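Local coordinates for penicillin-binding protein 2 (Pbp2) (Helicobacter pylori, PDB 5LP5) that probably cross-links peptidoglycan as a penicillin-binding transpeptidase of cell-wall synthesis, working in a complex with its partner MreC, at residues N156-H161 against P271-N276; F321-I327 against F374-I378. One frame throughout, in Å; residues are numbered along the deposited sequence.

Contact 1 (N156-H161 against P271-N276); sequences NALASH and PEYNLN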
loop_
_atom_site.group_PDB
_atom_site.type_symbol
_atom_site.label_atom_id
_atom_site.label_comp_id
_atom_site.label_asym_id
_atom_site.label_seq_id
_atom_site.Cartn_x
_atom_site.Cartn_y
_atom_site.Cartn_z
ATOM N N ASN A 156 6.173 -2.992 -12.872
ATOM C CA ASN A 156 6.900 -4.253 -12.838
ATOM C C ASN A 156 8.421 -4.158 -12.868
ATOM O O ASN A 156 9.033 -3.965 -11.814
ATOM C CB ASN A 156 6.372 -5.187 -13.922
ATOM C CG ASN A 156 4.980 -5.672 -13.605
ATOM O OD1 ASN A 156 4.765 -6.451 -12.679
ATOM N ND2 ASN A 156 4.024 -5.159 -14.326
ATOM N N ALA A 157 9.023 -4.307 -14.045
ATOM C CA ALA A 157 10.486 -4.345 -14.173
ATOM C C ALA A 157 11.072 -3.022 -14.640
ATOM O O ALA A 157 12.259 -2.922 -14.944
ATOM C CB ALA A 157 10.925 -5.466 -15.107
ATOM N N LEU A 158 10.240 -1.993 -14.680
ATOM C CA LEU A 158 10.721 -0.674 -15.011
ATOM C C LEU A 158 11.595 -0.174 -13.879
ATOM O O LEU A 158 11.147 -0.112 -12.741
ATOM C CB LEU A 158 9.560 0.288 -15.240
ATOM C CG LEU A 158 10.014 1.654 -15.744
ATOM C CD1 LEU A 158 10.493 1.542 -17.183
ATOM C CD2 LEU A 158 8.878 2.654 -15.625
ATOM N N ALA A 159 12.840 0.163 -14.205
ATOM C CA ALA A 159 13.772 0.787 -13.256
ATOM C C ALA A 159 13.984 -0.087 -12.040
ATOM O O ALA A 159 14.300 0.398 -10.956
ATOM C CB ALA A 159 13.269 2.161 -12.829
ATOM N N SER A 160 13.822 -1.387 -12.231
ATOM C CA SER A 160 13.955 -2.327 -11.141
ATOM C C SER A 160 15.270 -2.168 -10.379
ATOM O O SER A 160 15.322 -2.433 -9.173
ATOM C CB SER A 160 13.795 -3.765 -11.654
ATOM O OG SER A 160 14.928 -4.232 -12.373
ATOM N N HIS A 161 16.325 -1.742 -11.067
ATOM C CA HIS A 161 17.629 -1.608 -10.427
ATOM C C HIS A 161 17.796 -0.262 -9.731
ATOM O O HIS A 161 18.756 -0.048 -9.019
ATOM C CB HIS A 161 18.776 -1.875 -11.421
ATOM C CG HIS A 161 18.974 -3.327 -11.746
ATOM N ND1 HIS A 161 18.497 -3.893 -12.907
ATOM C CD2 HIS A 161 19.593 -4.325 -11.068
ATOM C CE1 HIS A 161 18.818 -5.174 -12.931
ATOM N NE2 HIS A 161 19.478 -5.464 -11.827
ATOM N N PRO A 271 19.779 -7.150 -18.374
ATOM C CA PRO A 271 18.366 -7.206 -18.022
ATOM C C PRO A 271 17.947 -6.560 -16.718
ATOM O O PRO A 271 18.650 -6.678 -15.728
ATOM C CB PRO A 271 18.091 -8.717 -17.887
ATOM C CG PRO A 271 19.281 -9.423 -18.402
ATOM C CD PRO A 271 20.417 -8.475 -18.298
ATOM N N GLU A 272 16.796 -5.887 -16.726
ATOM C CA GLU A 272 16.058 -5.556 -15.501
ATOM C C GLU A 272 15.312 -6.836 -15.038
ATOM O O GLU A 272 15.316 -7.841 -15.749
ATOM C CB GLU A 272 15.051 -4.410 -15.760
ATOM C CG GLU A 272 15.615 -3.101 -16.317
ATOM C CD GLU A 272 16.108 -2.139 -15.250
ATOM O OE1 GLU A 272 16.169 -2.548 -14.075
ATOM O OE2 GLU A 272 16.445 -0.976 -15.581
ATOM N N TYR A 273 14.677 -6.796 -13.861
ATOM C CA TYR A 273 13.837 -7.905 -13.369
ATOM C C TYR A 273 12.572 -7.368 -12.704
ATOM O O TYR A 273 12.512 -6.201 -12.351
ATOM C CB TYR A 273 14.610 -8.809 -12.397
ATOM C CG TYR A 273 15.064 -8.141 -11.113
ATOM C CD1 TYR A 273 14.335 -8.271 -9.937
ATOM C CD2 TYR A 273 16.223 -7.378 -11.075
ATOM C CE1 TYR A 273 14.743 -7.647 -8.754
ATOM C CE2 TYR A 273 16.635 -6.752 -9.903
ATOM C CZ TYR A 273 15.891 -6.892 -8.744
ATOM O OH TYR A 273 16.295 -6.252 -7.600
ATOM N N ASN A 274 11.567 -8.225 -12.538
ATOM C CA ASN A 274 10.233 -7.790 -12.107
ATOM C C ASN A 274 10.106 -7.772 -10.605
ATOM O O ASN A 274 9.933 -8.816 -9.971
ATOM C CB ASN A 274 9.140 -8.671 -12.696
ATOM C CG ASN A 274 7.740 -8.211 -12.309
ATOM O OD1 ASN A 274 7.547 -7.373 -11.425
ATOM N ND2 ASN A 274 6.738 -8.764 -12.997
ATOM N N LEU A 275 10.115 -6.559 -10.057
ATOM C CA LEU A 275 10.129 -6.344 -8.621
ATOM C C LEU A 275 8.966 -7.010 -7.889
ATOM O O LEU A 275 9.088 -7.328 -6.710
ATOM C CB LEU A 275 10.132 -4.857 -8.330
ATOM C CG LEU A 275 11.384 -4.088 -8.756
ATOM C CD1 LEU A 275 11.092 -2.586 -8.697
ATOM C CD2 LEU A 275 12.631 -4.423 -7.919
ATOM N N ASN A 276 7.837 -7.220 -8.572
ATOM C CA ASN A 276 6.672 -7.813 -7.907
ATOM C C ASN A 276 6.890 -9.272 -7.502
ATOM O O ASN A 276 6.230 -9.758 -6.602
ATOM C CB ASN A 276 5.439 -7.726 -8.790
ATOM C CG ASN A 276 4.865 -6.357 -8.849
ATOM O OD1 ASN A 276 4.318 -5.854 -7.870
ATOM N ND2 ASN A 276 4.930 -5.757 -10.022
#
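Ser-160, His-161 and Glu-272 form the polar centre of a contact joining the start of helix 160-163, in the dimerisation-domain region, to the loop that leaves edge strand 264-270 of the transpeptidase sheet. Three hydrogen bonds converge on Glu-272 OE1. Ser-160 OG donates to Glu-272 OE1 at 2.7 Å, on the anti side, and the same oxygen accepts the backbone N-H of His-161 with its syn lone pair. His-161 ND1, 2.9 Å from Glu-272 OE1, arrives from above the carboxylate plane, 56° out of it. The acid can reach all three because its chain bends at the second torsion (chi2 -87°). Glu-272 OE2 is taken by Ser-269 N, so both oxygens are employed. A hydroxyl suits position 160 because Ser-160 OG also accepts from Tyr-273 N, at 3.0 Å and nearly straight, while donating to the acid.

A second polar group gathers at Asn-156. Its OD1 receives weak bonds from the ND2 atoms of Asn-274 and Asn-276, and the latter amide also bonds Tyr-153 O. Asn-274 OD1 accepts Asn-276 N at 2.9 Å, an Asx turn that shapes the loop.

Aromatic and apolar contacts accompany the polar ones. Tyr-273 turns its CE2 edge to the face of His-161 with the planes 80° apart, while Leu-275 lays its methyls against Ser-160. The small Ala-157 lets the backbones close to 4.0 Å between its CA and that of Asn-274.

Three donors on one oxygen, all from the first residues of helix 160-163, would probably favour an ionised Glu-272 and fix the loop's position against that helix end.

Contact 2 (F321-I327 against F374-I378); sequences FLENLHI and FGLEI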
loop_
_atom_site.group_PDB
_atom_site.type_symbol
_atom_site.label_atom_id
_atom_site.label_comp_id
_atom_site.label_asym_id
_atom_site.label_seq_id
_atom_site.Cartn_x
_atom_site.Cartn_y
_atom_site.Cartn_z
ATOM N N PHE A 321 48.086 15.744 -20.647
ATOM C CA PHE A 321 49.217 16.094 -21.509
ATOM C C PHE A 321 49.436 17.596 -21.508
ATOM O O PHE A 321 50.532 18.089 -21.207
ATOM C CB PHE A 321 48.983 15.668 -22.964
ATOM C CG PHE A 321 48.961 14.185 -23.185
ATOM C CD1 PHE A 321 49.536 13.303 -22.277
ATOM C CD2 PHE A 321 48.401 13.674 -24.345
ATOM C CE1 PHE A 321 49.523 11.945 -22.521
ATOM C CE2 PHE A 321 48.388 12.315 -24.593
ATOM C CZ PHE A 321 48.950 11.449 -23.681
ATOM N N LEU A 322 48.374 18.315 -21.861
ATOM C CA LEU A 322 48.426 19.763 -22.003
ATOM C C LEU A 322 48.836 20.427 -20.711
ATOM O O LEU A 322 49.423 21.508 -20.716
ATOM C CB LEU A 322 47.058 20.300 -22.407
ATOM C CG LEU A 322 46.496 19.853 -23.745
ATOM C CD1 LEU A 322 45.015 20.207 -23.815
ATOM C CD2 LEU A 322 47.272 20.509 -24.867
ATOM N N GLU A 323 48.502 19.786 -19.601
ATOM C CA GLU A 323 48.748 20.347 -18.291
ATOM C C GLU A 323 50.201 20.132 -17.844
ATOM O O GLU A 323 50.817 21.023 -17.244
ATOM C CB GLU A 323 47.770 19.708 -17.318
ATOM C CG GLU A 323 47.840 20.188 -15.888
ATOM C CD GLU A 323 46.724 19.599 -15.057
ATOM O OE1 GLU A 323 45.985 18.725 -15.570
ATOM O OE2 GLU A 323 46.603 20.011 -13.892
ATOM N N ASN A 324 50.751 18.964 -18.172
ATOM C CA ASN A 324 52.021 18.524 -17.607
ATOM C C ASN A 324 53.213 18.661 -18.549
ATOM O O ASN A 324 54.359 18.769 -18.098
ATOM C CB ASN A 324 51.874 17.080 -17.140
ATOM C CG ASN A 324 50.984 16.960 -15.918
ATOM O OD1 ASN A 324 51.287 17.533 -14.872
ATOM N ND2 ASN A 324 49.871 16.232 -16.047
ATOM N N LEU A 325 52.939 18.655 -19.852
ATOM C CA LEU A 325 53.987 18.740 -20.861
ATOM C C LEU A 325 54.113 20.185 -21.361
ATOM O O LEU A 325 53.403 21.075 -20.883
ATOM C CB LEU A 325 53.677 17.776 -22.010
ATOM C CG LEU A 325 53.455 16.298 -21.644
ATOM C CD1 LEU A 325 53.206 15.458 -22.885
ATOM C CD2 LEU A 325 54.627 15.719 -20.859
ATOM N N HIS A 326 55.033 20.413 -22.300
ATOM C CA HIS A 326 55.166 21.702 -22.997
ATOM C C HIS A 326 54.601 21.608 -24.412
ATOM O O HIS A 326 55.354 21.626 -25.394
ATOM C CB HIS A 326 56.635 22.117 -23.091
ATOM C CG HIS A 326 57.283 22.355 -21.768
ATOM N ND1 HIS A 326 57.814 21.338 -21.002
ATOM C CD2 HIS A 326 57.510 23.501 -21.086
ATOM C CE1 HIS A 326 58.336 21.850 -19.902
ATOM N NE2 HIS A 326 58.163 23.159 -19.928
ATOM N N ILE A 327 53.274 21.509 -24.503
ATOM C CA ILE A 327 52.572 21.303 -25.779
ATOM C C ILE A 327 51.187 21.966 -25.772
ATOM O O ILE A 327 50.774 22.544 -24.765
ATOM C CB ILE A 327 52.451 19.796 -26.133
ATOM C CG1 ILE A 327 51.891 18.980 -24.956
ATOM C CG2 ILE A 327 53.806 19.245 -26.567
ATOM C CD1 ILE A 327 50.439 18.602 -25.106
ATOM N N PHE A 374 52.809 10.634 -26.629
ATOM C CA PHE A 374 52.950 11.547 -25.489
ATOM C C PHE A 374 52.924 10.779 -24.165
ATOM O O PHE A 374 53.408 11.276 -23.143
ATOM C CB PHE A 374 51.886 12.654 -25.513
ATOM C CG PHE A 374 52.127 13.699 -26.576
ATOM C CD1 PHE A 374 53.077 14.702 -26.396
ATOM C CD2 PHE A 374 51.404 13.678 -27.770
ATOM C CE1 PHE A 374 53.302 15.658 -27.389
ATOM C CE2 PHE A 374 51.616 14.637 -28.759
ATOM C CZ PHE A 374 52.566 15.629 -28.570
ATOM N N GLY A 375 52.373 9.564 -24.203
ATOM C CA GLY A 375 52.347 8.673 -23.046
ATOM C C GLY A 375 53.742 8.241 -22.636
ATOM O O GLY A 375 53.999 7.982 -21.456
ATOM N N LEU A 376 54.640 8.159 -23.621
ATOM C CA LEU A 376 56.066 7.902 -23.370
ATOM C C LEU A 376 56.696 8.995 -22.493
ATOM O O LEU A 376 57.566 8.720 -21.656
ATOM C CB LEU A 376 56.839 7.799 -24.695
ATOM C CG LEU A 376 56.488 6.613 -25.592
ATOM C CD1 LEU A 376 57.040 6.810 -26.993
ATOM C CD2 LEU A 376 56.995 5.316 -24.991
ATOM N N GLU A 377 56.235 10.228 -22.690
ATOM C CA GLU A 377 56.828 11.403 -22.057
ATOM C C GLU A 377 56.133 11.835 -20.736
ATOM O O GLU A 377 56.632 12.721 -20.029
ATOM C CB GLU A 377 56.874 12.561 -23.080
ATOM C CG GLU A 377 57.579 12.204 -24.403
ATOM C CD GLU A 377 57.505 13.295 -25.485
ATOM O OE1 GLU A 377 57.108 14.448 -25.184
ATOM O OE2 GLU A 377 57.850 12.996 -26.656
ATOM N N ILE A 378 55.002 11.203 -20.395
ATOM C CA ILE A 378 54.264 11.538 -19.162
ATOM C C ILE A 378 54.462 10.478 -18.092
ATOM O O ILE A 378 54.436 9.279 -18.383
ATOM C CB ILE A 378 52.734 11.726 -19.414
ATOM C CG1 ILE A 378 52.025 12.345 -18.201
ATOM C CG2 ILE A 378 52.041 10.411 -19.753
ATOM C CD1 ILE A 378 52.491 13.743 -17.861
#
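Phe-321 and Phe-374 bring together the C-terminal ends of helices 314-324 and 369-377 in the helical part of the transpeptidase domain, which belongs to the penicillin-binding and beta-lactamase superfamily. Helix 314-324 starts at what is probably the SxxK motif; Phe-321 lies near those residues without touching them. No hydrogen bond crosses the contact, which is apolar packing.

The tight part is built round the flat ring of Phe-321. Phe-374 CB sits over the centre of one face, 3.6 Å from the centroid of the Phe-321 ring, in a CH-pi contact only 10° off the ring normal. The two rings are inclined at 41°, neither stacked nor edge-to-face. Gly-375 N lies 3.9 Å from Phe-321 CZ. The ring of Phe-374 then receives two aliphatic side chains from the segment after the first helix: Leu-325 CD1 lies 3.6 Å from Phe-374 CD1, and Ile-327 CG2 touches Phe-374 CE1. A branched leucine suits its place because it can send CD1 to this ring and CD2 to the backbone of Glu-377. Outside the two segments, the ring of Tyr-370 also meets that of Phe-374, and Thr-331 adds a touch.

Toward solvent less of each residue takes part. Glu-377 is exposed, and Leu-325 CD2 rests 3.7 Å from its backbone O but 4.5 Å from Glu-377 CB. Asn-324, partly exposed, contributes little beyond its aliphatic CB, and its amide ND2 bonds weakly to Ser-320 O within its own helix. Ile-378 spans both zones and makes the one close approach on this side. With CG1 anti to the backbone N (chi1 -168°), its longer branch carries CD1 to Asn-324 CB, 3.5 Å away, while its CG2 meets the edge of Phe-321 at CE1.

Along the chain the two contacts come in series, neither nested nor crossed. From the N terminus, contact 1 opens at 156-161 and closes at 271-276, enclosing 109 residues that hold the remainder of the dimerisation-domain region and the first two strands of the transpeptidase sheet, 252-258 and 264-270. It therefore ties the two family regions together. Contact 2 begins later, at 321-327, and closes a shorter loop of 46 residues at 374-378 within the transpeptidase domain, fastening two of its helices to each other. The nearest atoms of the two contacts are about 34 Å apart, so they do not touch; the first joins two family regions, the second lies within one.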